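Local structure of cytosine-specific methyltransferase (Escherichia coli O157:H7 EDL933, 3G7U) at residues Ala19-Phe24 and Gln233-Val238; Val26-Glu31 and Arg46-Gln51; His40-Pro45 and Trp333-Val338; Ile319-Ala324 and His342-Ile347. The protein probably methylates cytosine at C5 in DNA, using S-adenosyl-L-methionine as methyl donor. All coordinates share one frame; numbering follows the deposited sequence.

Interaction 1 (Ala19-Phe24 and Gln233-Val238); sequences AARAGF and QIPRNV
The carbonyl O of Q233 is gripped by the guanidinium of R21 through two N-H groups of unequal strength. NE of R21 gives the main bond to Q233 O, 2.8 Å long and nearly straight at 165°; the acceptor lies in the guanidinium plane, at its edge, and the donor lies in the carbonyl plane. NH2 of R21 adds a weak second bond to the same Q233 O at 3.3 Å, and its further bonds to the carbonyls of K229 and G232 hold the flat group in place. R21 reaches this loop because its chain runs extended from CG to NE. CG of R21 rests on CG of P235, 3.6 Å away. The proline ring also meets A20, whose CB is 3.7 Å from CG of P235, while CG2 of V238 touches the same methyl at 4.1 Å. A type II turn runs from P235 to V238, and both residues point toward the helix. G23, with positive phi, closes that helix in a Schellman motif. The contact lies at the surface, joining the C-terminal turn of helix 14-22 to the loop between helices 225-231 and 241-248, with E357 of helix 353-367 and W333 also touching R21.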
loop_
_atom_site.group_PDB
_atom_site.type_symbol
_atom_site.label_atom_id
_atom_site.label_comp_id
_atom_site.label_asym_id
_atom_site.label_seq_id
_atom_site.Cartn_x
_atom_site.Cartn_y
_atom_site.Cartn_z
ATOM N N ALA A 19 -8.347 2.335 -3.172
ATOM C CA ALA A 19 -9.605 3.076 -3.150
ATOM C C ALA A 19 -10.012 3.470 -4.553
ATOM O O ALA A 19 -11.184 3.296 -4.949
ATOM C CB ALA A 19 -9.471 4.329 -2.251
ATOM N N ALA A 20 -9.066 3.996 -5.317
ATOM C CA ALA A 20 -9.347 4.531 -6.649
ATOM C C ALA A 20 -9.790 3.412 -7.601
ATOM O O ALA A 20 -10.729 3.575 -8.398
ATOM C CB ALA A 20 -8.103 5.277 -7.213
ATOM N N ARG A 21 -9.126 2.269 -7.502
ATOM C CA ARG A 21 -9.493 1.118 -8.354
ATOM C C ARG A 21 -10.897 0.550 -7.965
ATOM O O ARG A 21 -11.659 0.101 -8.830
ATOM C CB ARG A 21 -8.417 0.033 -8.306
ATOM C CG ARG A 21 -7.183 0.336 -9.130
ATOM C CD ARG A 21 -6.231 -0.845 -9.092
ATOM N NE ARG A 21 -5.366 -0.866 -10.253
ATOM C CZ ARG A 21 -4.265 -1.603 -10.373
ATOM N NH1 ARG A 21 -3.877 -2.369 -9.364
ATOM N NH2 ARG A 21 -3.562 -1.569 -11.509
ATOM N N ALA A 22 -11.251 0.645 -6.690
ATOM C CA ALA A 22 -12.543 0.217 -6.176
ATOM C C ALA A 22 -13.667 1.164 -6.566
ATOM O O ALA A 22 -14.822 0.819 -6.370
ATOM C CB ALA A 22 -12.507 0.077 -4.641
ATOM N N GLY A 23 -13.339 2.340 -7.098
ATOM C CA GLY A 23 -14.360 3.277 -7.589
ATOM C C GLY A 23 -14.495 4.593 -6.831
ATOM O O GLY A 23 -15.225 5.475 -7.276
ATOM N N PHE A 24 -13.763 4.749 -5.722
ATOM C CA PHE A 24 -13.763 5.989 -4.969
ATOM C C PHE A 24 -12.918 7.061 -5.629
ATOM O O PHE A 24 -11.979 6.774 -6.388
ATOM C CB PHE A 24 -13.266 5.738 -3.548
ATOM C CG PHE A 24 -14.136 4.849 -2.739
ATOM C CD1 PHE A 24 -15.313 5.326 -2.146
ATOM C CD2 PHE A 24 -13.772 3.525 -2.515
ATOM C CE1 PHE A 24 -16.121 4.480 -1.362
ATOM C CE2 PHE A 24 -14.552 2.702 -1.736
ATOM C CZ PHE A 24 -15.737 3.168 -1.152
ATOM N N GLN A 233 -5.627 -1.322 -15.631
ATOM C CA GLN A 233 -6.552 -0.952 -14.563
ATOM C C GLN A 233 -6.099 0.348 -13.893
ATOM O O GLN A 233 -5.913 0.419 -12.654
ATOM C CB GLN A 233 -6.755 -2.086 -13.572
ATOM C CG GLN A 233 -7.463 -3.302 -14.191
ATOM C CD GLN A 233 -7.671 -4.432 -13.204
ATOM O OE1 GLN A 233 -7.620 -4.227 -11.984
ATOM N NE2 GLN A 233 -7.911 -5.645 -13.727
ATOM N N ILE A 234 -5.880 1.352 -14.741
ATOM C CA ILE A 234 -5.520 2.695 -14.294
ATOM C C ILE A 234 -6.826 3.466 -14.036
ATOM O O ILE A 234 -7.562 3.725 -14.991
ATOM C CB ILE A 234 -4.705 3.464 -15.367
ATOM C CG1 ILE A 234 -3.495 2.640 -15.891
ATOM C CG2 ILE A 234 -4.294 4.832 -14.825
ATOM C CD1 ILE A 234 -2.677 3.325 -16.943
ATOM N N PRO A 235 -7.125 3.830 -12.766
ATOM C CA PRO A 235 -8.353 4.602 -12.502
ATOM C C PRO A 235 -8.339 5.953 -13.179
ATOM O O PRO A 235 -7.266 6.480 -13.525
ATOM C CB PRO A 235 -8.367 4.738 -10.969
ATOM C CG PRO A 235 -7.488 3.603 -10.502
ATOM C CD PRO A 235 -6.399 3.560 -11.509
ATOM N N ARG A 236 -9.532 6.496 -13.420
ATOM C CA ARG A 236 -9.669 7.787 -14.081
ATOM C C ARG A 236 -8.896 8.825 -13.279
ATOM O O ARG A 236 -8.944 8.826 -12.036
ATOM C CB ARG A 236 -11.158 8.172 -14.197
ATOM C CG ARG A 236 -11.466 9.488 -14.932
ATOM C CD ARG A 236 -12.989 9.707 -15.057
ATOM N NE ARG A 236 -13.672 9.289 -13.830
ATOM C CZ ARG A 236 -13.984 10.089 -12.808
ATOM N NH1 ARG A 236 -14.586 9.576 -11.738
ATOM N NH2 ARG A 236 -13.713 11.397 -12.851
ATOM N N ASN A 237 -8.116 9.634 -13.999
ATOM C CA ASN A 237 -7.346 10.763 -13.435
ATOM C C ASN A 237 -6.112 10.370 -12.594
ATOM O O ASN A 237 -5.435 11.225 -12.026
ATOM C CB ASN A 237 -8.247 11.704 -12.642
ATOM C CG ASN A 237 -9.266 12.403 -13.520
ATOM O OD1 ASN A 237 -8.929 12.932 -14.574
ATOM N ND2 ASN A 237 -10.515 12.391 -13.088
ATOM N N VAL A 238 -5.807 9.080 -12.561
ATOM C CA VAL A 238 -4.693 8.573 -11.752
ATOM C C VAL A 238 -3.532 8.259 -12.684
ATOM O O VAL A 238 -3.750 7.870 -13.828
ATOM C CB VAL A 238 -5.179 7.332 -10.961
ATOM C CG1 VAL A 238 -4.026 6.516 -10.354
ATOM C CG2 VAL A 238 -6.218 7.791 -9.889
#

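Interaction 2 (Val26-Glu31 and Arg46-Gln51); sequences VKMAVE and RSLHVQ
M28 arches over the edge strand on the sheet face it shares with L48 and V50. Its chain is extended as far as SD and then bends at chi3 (-78°), which brings the CE methyl against two neighbours, filling the angle formed by CD1 of L48 at 4.0 Å and CG2 of V50 at 4.1 Å. Farther along, V30 and V50 lie side by side and point the same way, CG2 of V30 against CB of V50. On the other face the A29 methyl meets the CD2 side of the H49 ring obliquely, CB 3.9 Å from CD2; NE2 of H49 bonds to H40 of the covering helix. Strands 25-30 and 48-50 are the parallel pair of a beta-alpha-beta unit, connected through helix 34-43, at one margin of the Rossmann-like sheet. Their backbones are joined by L48 N to K27 O, A29 N to L48 O, V50 N to A29 O and E31 N to V50 O. Before the pairing starts, OG of S47 donates to V26 O at 2.7 Å, tilted 35° from the carbonyl plane. A water donates to both K27 O and R46 O, bridging the same end. F66 of helix 59-66 packs against M28 and L48, and V5 of strand 4-8 against V26.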
loop_
_atom_site.group_PDB
_atom_site.type_symbol
_atom_site.label_atom_id
_atom_site.label_comp_id
_atom_site.label_asym_id
_atom_site.label_seq_id
_atom_site.Cartn_x
_atom_site.Cartn_y
_atom_site.Cartn_z
ATOM N N VAL A 26 -10.260 9.737 -4.754
ATOM C CA VAL A 26 -9.370 10.068 -3.613
ATOM C C VAL A 26 -9.157 11.570 -3.755
ATOM O O VAL A 26 -8.421 12.025 -4.638
ATOM C CB VAL A 26 -8.016 9.331 -3.678
ATOM C CG1 VAL A 26 -7.036 9.841 -2.562
ATOM C CG2 VAL A 26 -8.256 7.802 -3.560
ATOM N N LYS A 27 -9.858 12.326 -2.928
ATOM C CA LYS A 27 -9.902 13.795 -3.115
ATOM C C LYS A 27 -8.731 14.495 -2.436
ATOM O O LYS A 27 -8.316 15.574 -2.871
ATOM C CB LYS A 27 -11.204 14.390 -2.582
ATOM C CG LYS A 27 -12.443 14.036 -3.361
ATOM C CD LYS A 27 -12.339 14.571 -4.776
ATOM C CE LYS A 27 -13.705 14.831 -5.350
ATOM N NZ LYS A 27 -13.639 15.119 -6.797
ATOM N N MET A 28 -8.161 13.868 -1.414
ATOM C CA MET A 28 -7.128 14.514 -0.604
ATOM C C MET A 28 -6.278 13.406 -0.001
ATOM O O MET A 28 -6.829 12.431 0.485
ATOM C CB MET A 28 -7.728 15.340 0.554
ATOM C CG MET A 28 -6.705 16.086 1.515
ATOM S SD MET A 28 -7.553 17.008 2.861
ATOM C CE MET A 28 -7.983 18.357 1.781
ATOM N N ALA A 29 -4.959 13.594 -0.010
ATOM C CA ALA A 29 -4.061 12.748 0.792
ATOM C C ALA A 29 -3.346 13.598 1.832
ATOM O O ALA A 29 -2.887 14.723 1.506
ATOM C CB ALA A 29 -3.047 12.062 -0.138
ATOM N N VAL A 30 -3.253 13.126 3.081
ATOM C CA VAL A 30 -2.528 13.836 4.122
ATOM C C VAL A 30 -1.347 12.965 4.554
ATOM O O VAL A 30 -1.525 11.822 4.971
ATOM C CB VAL A 30 -3.401 14.153 5.366
ATOM C CG1 VAL A 30 -2.575 14.896 6.458
ATOM C CG2 VAL A 30 -4.631 15.011 4.963
ATOM N N GLU A 31 -0.158 13.519 4.409
ATOM C CA GLU A 31 1.080 12.752 4.743
ATOM C C GLU A 31 2.173 13.719 5.153
ATOM O O GLU A 31 2.440 14.649 4.437
ATOM C CB GLU A 31 1.491 11.963 3.483
ATOM C CG GLU A 31 2.859 11.240 3.537
ATOM C CD GLU A 31 3.014 10.350 4.743
ATOM O OE1 GLU A 31 2.122 9.523 5.009
ATOM O OE2 GLU A 31 4.028 10.477 5.464
ATOM N N ARG A 46 -4.312 14.581 -9.417
ATOM C CA ARG A 46 -5.558 15.332 -9.234
ATOM C C ARG A 46 -6.090 15.314 -7.805
ATOM O O ARG A 46 -7.077 15.975 -7.511
ATOM C CB ARG A 46 -6.644 14.863 -10.204
ATOM C CG ARG A 46 -6.131 14.404 -11.564
ATOM C CD ARG A 46 -5.866 15.509 -12.581
ATOM N NE ARG A 46 -6.309 15.110 -13.923
ATOM C CZ ARG A 46 -5.675 14.270 -14.749
ATOM N NH1 ARG A 46 -4.523 13.689 -14.412
ATOM N NH2 ARG A 46 -6.207 13.999 -15.934
ATOM N N SER A 47 -5.437 14.568 -6.908
ATOM C CA SER A 47 -5.807 14.630 -5.505
ATOM C C SER A 47 -5.182 15.856 -4.894
ATOM O O SER A 47 -4.131 16.279 -5.353
ATOM C CB SER A 47 -5.275 13.388 -4.770
ATOM O OG SER A 47 -5.844 12.238 -5.373
ATOM N N LEU A 48 -5.790 16.416 -3.859
ATOM C CA LEU A 48 -5.160 17.489 -3.110
ATOM C C LEU A 48 -4.117 16.857 -2.193
ATOM O O LEU A 48 -4.326 15.752 -1.736
ATOM C CB LEU A 48 -6.165 18.211 -2.225
ATOM C CG LEU A 48 -7.254 18.947 -3.007
ATOM C CD1 LEU A 48 -8.105 19.694 -1.984
ATOM C CD2 LEU A 48 -6.574 19.908 -3.936
ATOM N N HIS A 49 -3.017 17.560 -1.947
ATOM C CA HIS A 49 -1.951 17.030 -1.066
ATOM C C HIS A 49 -1.665 17.965 0.037
ATOM O O HIS A 49 -1.338 19.138 -0.201
ATOM C CB HIS A 49 -0.700 16.731 -1.900
ATOM C CG HIS A 49 -0.894 15.563 -2.794
ATOM N ND1 HIS A 49 -1.382 15.675 -4.082
ATOM C CD2 HIS A 49 -0.797 14.235 -2.546
ATOM C CE1 HIS A 49 -1.569 14.471 -4.588
ATOM N NE2 HIS A 49 -1.228 13.580 -3.673
ATOM N N VAL A 50 -1.800 17.462 1.260
ATOM C CA VAL A 50 -1.620 18.287 2.436
ATOM C C VAL A 50 -0.504 17.628 3.220
ATOM O O VAL A 50 -0.677 16.507 3.722
ATOM C CB VAL A 50 -2.921 18.327 3.226
ATOM C CG1 VAL A 50 -2.728 18.993 4.591
ATOM C CG2 VAL A 50 -3.981 19.102 2.424
ATOM N N GLN A 51 0.650 18.299 3.277
ATOM C CA GLN A 51 1.780 17.782 4.063
ATOM C C GLN A 51 1.682 18.307 5.463
ATOM O O GLN A 51 2.142 19.402 5.732
ATOM C CB GLN A 51 3.106 18.184 3.425
ATOM C CG GLN A 51 4.308 17.557 4.146
ATOM C CD GLN A 51 5.619 18.131 3.718
ATOM O OE1 GLN A 51 5.709 18.886 2.746
ATOM N NE2 GLN A 51 6.670 17.728 4.407
HETATM O O HOH W 1 -9.257 16.380 -5.440
#

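Interaction 3 (His40-Pro45 and Trp333-Val338); sequences HAINFP and WFRFHV
N43 lays its amide flat on the ring of F334, the two planes nearly parallel. CG lies beside the backbone N (chi1 -70°), and chi2 of -75° turns the amide onto the ring. From CB outward, the first two atoms meet the ring and the last two meet the backbone. CB sits over the ring face, 4.1 Å from the F334 centroid, in a CH-pi contact. CG follows, 3.5 Å above the F334 ring plane and over its centre. OD1 then accepts the backbone N-H of R335 at 2.8 Å, on a lone pair, and takes a second hydrogen from a water that also donates to W333 O. ND2 returns a nearly straight bond (172°) to R335 O, 2.8 Å away and in the amide plane, and gives another to T39 O within its own helix. The buried amide is thus fixed in rotation. This ties the C-terminal end of helix 34-43, from the Rossmann-like part of the fold, to the loop joining helices 321-328 and 340-348. F44, just past the helix, brings CE2 to the edge of the F334 ring, 3.9 Å from CE1. CG2 of I42 touches CD of R335 at 4.0 Å; the guanidinium beyond forms salt bridges with E213, D240 and E242.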
loop_
_atom_site.group_PDB
_atom_site.type_symbol
_atom_site.label_atom_id
_atom_site.label_comp_id
_atom_site.label_asym_id
_atom_site.label_seq_id
_atom_site.Cartn_x
_atom_site.Cartn_y
_atom_site.Cartn_z
ATOM N N HIS A 40 3.175 10.461 -3.753
ATOM C CA HIS A 40 1.735 10.329 -3.854
ATOM C C HIS A 40 1.262 11.298 -4.945
ATOM O O HIS A 40 0.478 10.899 -5.840
ATOM C CB HIS A 40 1.070 10.618 -2.505
ATOM C CG HIS A 40 -0.351 10.167 -2.442
ATOM N ND1 HIS A 40 -1.371 10.846 -3.095
ATOM C CD2 HIS A 40 -0.938 9.146 -1.777
ATOM C CE1 HIS A 40 -2.512 10.225 -2.872
ATOM N NE2 HIS A 40 -2.284 9.210 -2.053
ATOM N N ALA A 41 1.771 12.537 -4.936
ATOM C CA ALA A 41 1.322 13.535 -5.939
ATOM C C ALA A 41 1.703 13.179 -7.355
ATOM O O ALA A 41 0.997 13.514 -8.293
ATOM C CB ALA A 41 1.828 14.934 -5.610
ATOM N N ILE A 42 2.831 12.497 -7.520
ATOM C CA ILE A 42 3.244 12.047 -8.865
ATOM C C ILE A 42 2.243 11.038 -9.436
ATOM O O ILE A 42 1.909 11.070 -10.624
ATOM C CB ILE A 42 4.663 11.399 -8.845
ATOM C CG1 ILE A 42 5.769 12.453 -8.649
ATOM C CG2 ILE A 42 4.950 10.674 -10.166
ATOM C CD1 ILE A 42 5.759 13.586 -9.679
ATOM N N ASN A 43 1.749 10.160 -8.582
ATOM C CA ASN A 43 0.879 9.089 -9.027
ATOM C C ASN A 43 -0.584 9.486 -8.955
ATOM O O ASN A 43 -1.417 8.904 -9.626
ATOM C CB ASN A 43 1.131 7.840 -8.207
ATOM C CG ASN A 43 2.476 7.229 -8.529
ATOM O OD1 ASN A 43 2.663 6.593 -9.606
ATOM N ND2 ASN A 43 3.444 7.475 -7.659
ATOM N N PHE A 44 -0.896 10.489 -8.130
ATOM C CA PHE A 44 -2.295 10.964 -7.996
ATOM C C PHE A 44 -2.344 12.485 -8.227
ATOM O O PHE A 44 -2.633 13.252 -7.301
ATOM C CB PHE A 44 -2.860 10.633 -6.603
ATOM C CG PHE A 44 -2.955 9.167 -6.324
ATOM C CD1 PHE A 44 -4.114 8.444 -6.640
ATOM C CD2 PHE A 44 -1.845 8.485 -5.811
ATOM C CE1 PHE A 44 -4.182 7.042 -6.397
ATOM C CE2 PHE A 44 -1.882 7.096 -5.573
ATOM C CZ PHE A 44 -3.067 6.370 -5.872
ATOM N N PRO A 45 -2.044 12.933 -9.452
ATOM C CA PRO A 45 -1.881 14.376 -9.667
ATOM C C PRO A 45 -3.134 15.204 -9.482
ATOM O O PRO A 45 -3.012 16.416 -9.345
ATOM C CB PRO A 45 -1.380 14.483 -11.115
ATOM C CG PRO A 45 -1.772 13.237 -11.741
ATOM C CD PRO A 45 -1.851 12.170 -10.694
ATOM N N TRP A 333 3.198 0.675 -13.716
ATOM C CA TRP A 333 3.082 2.104 -14.057
ATOM C C TRP A 333 3.147 3.055 -12.846
ATOM O O TRP A 333 3.214 4.258 -13.015
ATOM C CB TRP A 333 1.810 2.367 -14.906
ATOM C CG TRP A 333 0.517 1.835 -14.321
ATOM C CD1 TRP A 333 -0.097 0.669 -14.640
ATOM C CD2 TRP A 333 -0.332 2.471 -13.316
ATOM N NE1 TRP A 333 -1.281 0.535 -13.937
ATOM C CE2 TRP A 333 -1.451 1.624 -13.122
ATOM C CE3 TRP A 333 -0.258 3.680 -12.599
ATOM C CZ2 TRP A 333 -2.480 1.920 -12.209
ATOM C CZ3 TRP A 333 -1.273 3.986 -11.697
ATOM C CH2 TRP A 333 -2.373 3.109 -11.503
ATOM N N PHE A 334 3.172 2.487 -11.639
ATOM C CA PHE A 334 3.285 3.287 -10.417
ATOM C C PHE A 334 4.745 3.727 -10.293
ATOM O O PHE A 334 5.663 2.925 -10.427
ATOM C CB PHE A 334 2.820 2.464 -9.208
ATOM C CG PHE A 334 2.475 3.298 -8.012
ATOM C CD1 PHE A 334 1.142 3.699 -7.795
ATOM C CD2 PHE A 334 3.466 3.718 -7.140
ATOM C CE1 PHE A 334 0.805 4.512 -6.701
ATOM C CE2 PHE A 334 3.132 4.527 -6.015
ATOM C CZ PHE A 334 1.800 4.909 -5.823
ATOM N N ARG A 335 4.969 5.012 -10.027
ATOM C CA ARG A 335 6.317 5.554 -10.056
ATOM C C ARG A 335 6.779 5.874 -8.651
ATOM O O ARG A 335 6.075 6.562 -7.916
ATOM C CB ARG A 335 6.330 6.831 -10.880
ATOM C CG ARG A 335 7.743 7.338 -11.182
ATOM C CD ARG A 335 7.663 8.530 -12.148
ATOM N NE ARG A 335 8.995 9.043 -12.443
ATOM C CZ ARG A 335 9.307 9.752 -13.527
ATOM N NH1 ARG A 335 8.372 9.998 -14.445
ATOM N NH2 ARG A 335 10.567 10.177 -13.717
ATOM N N PHE A 336 7.950 5.379 -8.269
ATOM C CA PHE A 336 8.460 5.620 -6.901
ATOM C C PHE A 336 9.595 6.617 -6.934
ATOM O O PHE A 336 10.038 7.025 -8.008
ATOM C CB PHE A 336 8.961 4.309 -6.272
ATOM C CG PHE A 336 7.869 3.327 -6.058
ATOM C CD1 PHE A 336 7.109 3.384 -4.907
ATOM C CD2 PHE A 336 7.525 2.406 -7.057
ATOM C CE1 PHE A 336 6.027 2.516 -4.726
ATOM C CE2 PHE A 336 6.437 1.521 -6.888
ATOM C CZ PHE A 336 5.702 1.569 -5.712
ATOM N N HIS A 337 10.081 7.020 -5.757
ATOM C CA HIS A 337 11.271 7.857 -5.697
ATOM C C HIS A 337 12.430 7.199 -6.436
ATOM O O HIS A 337 12.565 5.964 -6.439
ATOM C CB HIS A 337 11.660 8.098 -4.233
ATOM C CG HIS A 337 12.612 9.246 -4.049
ATOM N ND1 HIS A 337 13.985 9.092 -4.094
ATOM C CD2 HIS A 337 12.385 10.565 -3.824
ATOM C CE1 HIS A 337 14.563 10.267 -3.906
ATOM N NE2 HIS A 337 13.617 11.180 -3.754
ATOM N N VAL A 338 13.299 8.032 -7.008
ATOM C CA VAL A 338 14.434 7.545 -7.818
ATOM C C VAL A 338 15.455 6.684 -7.064
ATOM O O VAL A 338 16.037 5.746 -7.650
ATOM C CB VAL A 338 15.175 8.694 -8.585
ATOM C CG1 VAL A 338 14.317 9.234 -9.709
ATOM C CG2 VAL A 338 15.603 9.833 -7.646
HETATM O O HOH W 2 1.911 6.462 -12.086
#

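Interaction 4 (Ile319-Ala324 and His342-Ile347); sequences ITPREA and HSFRQI
A chi1 of -83° sets the F344 ring beside its own backbone N, and chi2 of 111° turns it so that one face meets P321. CA of P321 lies over that face, 4.2 Å from the ring centroid, in a CH-pi contact, and CD of P321 comes within 3.7 Å of CZ. At the ring's edge, near its plane, I319 O approaches CZ of F344 at 3.3 Å. A324 touches obliquely, its CB 3.7 Å from CE2 of F344. I347 packs one turn later: its CD1 reaches P321 O, and CG2 lies against A324 O at 3.7 Å. T320 and E323 form a capping box, with E323 N bonded to T320 OG1 and T320 N to E323 OE1, which caps the N terminus of the helix that P321 begins. The contact is a buried, apolar junction of the first turn of helix 321-328 with helix 340-348, whose F336-bearing approach loop packs against S343 and I347.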
loop_
_atom_site.group_PDB
_atom_site.type_symbol
_atom_site.label_atom_id
_atom_site.label_comp_id
_atom_site.label_asym_id
_atom_site.label_seq_id
_atom_site.Cartn_x
_atom_site.Cartn_y
_atom_site.Cartn_z
ATOM N N ILE A 319 16.979 -7.930 -4.490
ATOM C CA ILE A 319 15.989 -7.549 -5.510
ATOM C C ILE A 319 16.042 -6.032 -5.785
ATOM O O ILE A 319 16.553 -5.285 -4.947
ATOM C CB ILE A 319 14.537 -8.014 -5.105
ATOM C CG1 ILE A 319 14.094 -7.368 -3.777
ATOM C CG2 ILE A 319 14.474 -9.604 -5.093
ATOM C CD1 ILE A 319 12.620 -7.705 -3.407
ATOM N N THR A 320 15.480 -5.594 -6.912
ATOM C CA THR A 320 15.432 -4.209 -7.285
ATOM C C THR A 320 14.172 -3.579 -6.700
ATOM O O THR A 320 13.240 -4.283 -6.280
ATOM C CB THR A 320 15.349 -4.040 -8.812
ATOM O OG1 THR A 320 14.118 -4.593 -9.253
ATOM C CG2 THR A 320 16.486 -4.754 -9.506
ATOM N N PRO A 321 14.144 -2.245 -6.624
ATOM C CA PRO A 321 12.878 -1.625 -6.191
ATOM C C PRO A 321 11.673 -2.061 -7.029
ATOM O O PRO A 321 10.573 -2.244 -6.492
ATOM C CB PRO A 321 13.152 -0.124 -6.401
ATOM C CG PRO A 321 14.597 0.018 -6.220
ATOM C CD PRO A 321 15.231 -1.266 -6.783
ATOM N N ARG A 322 11.848 -2.203 -8.340
ATOM C CA ARG A 322 10.688 -2.581 -9.149
ATOM C C ARG A 322 10.245 -4.010 -8.828
ATOM O O ARG A 322 9.058 -4.294 -8.785
ATOM C CB ARG A 322 10.958 -2.428 -10.654
ATOM C CG ARG A 322 9.806 -2.858 -11.607
ATOM C CD ARG A 322 8.465 -2.159 -11.349
ATOM N NE ARG A 322 8.543 -0.724 -11.575
ATOM C CZ ARG A 322 7.634 0.152 -11.151
ATOM N NH1 ARG A 322 6.539 -0.268 -10.514
ATOM N NH2 ARG A 322 7.796 1.449 -11.409
ATOM N N GLU A 323 11.199 -4.886 -8.528
ATOM C CA GLU A 323 10.851 -6.248 -8.115
ATOM C C GLU A 323 10.097 -6.263 -6.799
ATOM O O GLU A 323 9.099 -6.976 -6.673
ATOM C CB GLU A 323 12.111 -7.126 -8.030
ATOM C CG GLU A 323 12.656 -7.441 -9.449
ATOM C CD GLU A 323 14.086 -8.009 -9.492
ATOM O OE1 GLU A 323 14.808 -7.964 -8.473
ATOM O OE2 GLU A 323 14.509 -8.480 -10.589
ATOM N N ALA A 324 10.557 -5.470 -5.829
ATOM C CA ALA A 324 9.845 -5.322 -4.579
ATOM C C ALA A 324 8.427 -4.774 -4.782
ATOM O O ALA A 324 7.465 -5.248 -4.118
ATOM C CB ALA A 324 10.622 -4.420 -3.639
ATOM N N HIS A 342 14.934 5.262 -0.705
ATOM C CA HIS A 342 13.587 5.801 -0.487
ATOM C C HIS A 342 12.513 4.902 -1.050
ATOM O O HIS A 342 11.528 4.677 -0.382
ATOM C CB HIS A 342 13.445 7.218 -1.038
ATOM C CG HIS A 342 14.147 8.243 -0.201
ATOM N ND1 HIS A 342 13.839 8.443 1.129
ATOM C CD2 HIS A 342 15.157 9.096 -0.490
ATOM C CE1 HIS A 342 14.626 9.384 1.620
ATOM N NE2 HIS A 342 15.433 9.800 0.658
ATOM N N SER A 343 12.716 4.370 -2.254
ATOM C CA SER A 343 11.675 3.559 -2.879
ATOM C C SER A 343 11.385 2.297 -2.051
ATOM O O SER A 343 10.230 1.939 -1.875
ATOM C CB SER A 343 12.030 3.253 -4.341
ATOM O OG SER A 343 13.292 2.587 -4.439
ATOM N N PHE A 344 12.424 1.646 -1.502
ATOM C CA PHE A 344 12.204 0.442 -0.694
ATOM C C PHE A 344 11.407 0.732 0.567
ATOM O O PHE A 344 10.543 -0.070 0.965
ATOM C CB PHE A 344 13.529 -0.220 -0.316
ATOM C CG PHE A 344 14.080 -1.118 -1.387
ATOM C CD1 PHE A 344 15.237 -0.764 -2.067
ATOM C CD2 PHE A 344 13.451 -2.297 -1.708
ATOM C CE1 PHE A 344 15.760 -1.572 -3.046
ATOM C CE2 PHE A 344 13.969 -3.116 -2.709
ATOM C CZ PHE A 344 15.109 -2.749 -3.374
ATOM N N ARG A 345 11.721 1.848 1.219
ATOM C CA ARG A 345 10.902 2.336 2.334
ATOM C C ARG A 345 9.473 2.638 1.886
ATOM O O ARG A 345 8.538 2.184 2.547
ATOM C CB ARG A 345 11.535 3.549 3.018
ATOM C CG ARG A 345 12.709 3.166 3.899
ATOM C CD ARG A 345 13.669 4.351 4.119
ATOM N NE ARG A 345 13.043 5.452 4.850
ATOM C CZ ARG A 345 13.016 5.556 6.180
ATOM N NH1 ARG A 345 13.586 4.620 6.942
ATOM N NH2 ARG A 345 12.417 6.602 6.751
ATOM N N GLN A 346 9.279 3.347 0.767
ATOM C CA GLN A 346 7.913 3.644 0.290
ATOM C C GLN A 346 7.081 2.382 0.042
ATOM O O GLN A 346 5.899 2.313 0.398
ATOM C CB GLN A 346 7.954 4.480 -0.986
ATOM C CG GLN A 346 8.563 5.889 -0.751
ATOM C CD GLN A 346 8.663 6.721 -2.000
ATOM O OE1 GLN A 346 8.805 6.216 -3.085
ATOM N NE2 GLN A 346 8.568 8.018 -1.851
ATOM N N ILE A 347 7.710 1.404 -0.601
ATOM C CA ILE A 347 7.084 0.113 -0.865
ATOM C C ILE A 347 6.750 -0.672 0.417
ATOM O O ILE A 347 5.600 -1.095 0.608
ATOM C CB ILE A 347 7.972 -0.710 -1.838
ATOM C CG1 ILE A 347 8.000 0.009 -3.175
ATOM C CG2 ILE A 347 7.337 -2.103 -2.090
ATOM C CD1 ILE A 347 9.199 -0.387 -4.077
#

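In the fold
From the N terminus, helix 14-22 supplies the first half of interaction 1, whose partner loop arrives some 210 residues later. Interaction 2 is nested inside that long loop and closes a short one, pairing strands 25-30 and 48-50 around helix 34-43. The end of this helix opens interaction 3, which crosses both interactions 1 and 2 and is completed only by the loop 333-338. Interaction 4 begins before that loop and ends after it, so 3 and 4 also cross; it follows 1 and 2 in series. H49 to H40 links 2 with 3, W333 of interaction 3 packs on R21 and I234 of interaction 1, and R322 to F334 O joins 4 to 3. Interaction 3 thus bridges the Rossmann-like sheet and helices 321-328 and 340-348.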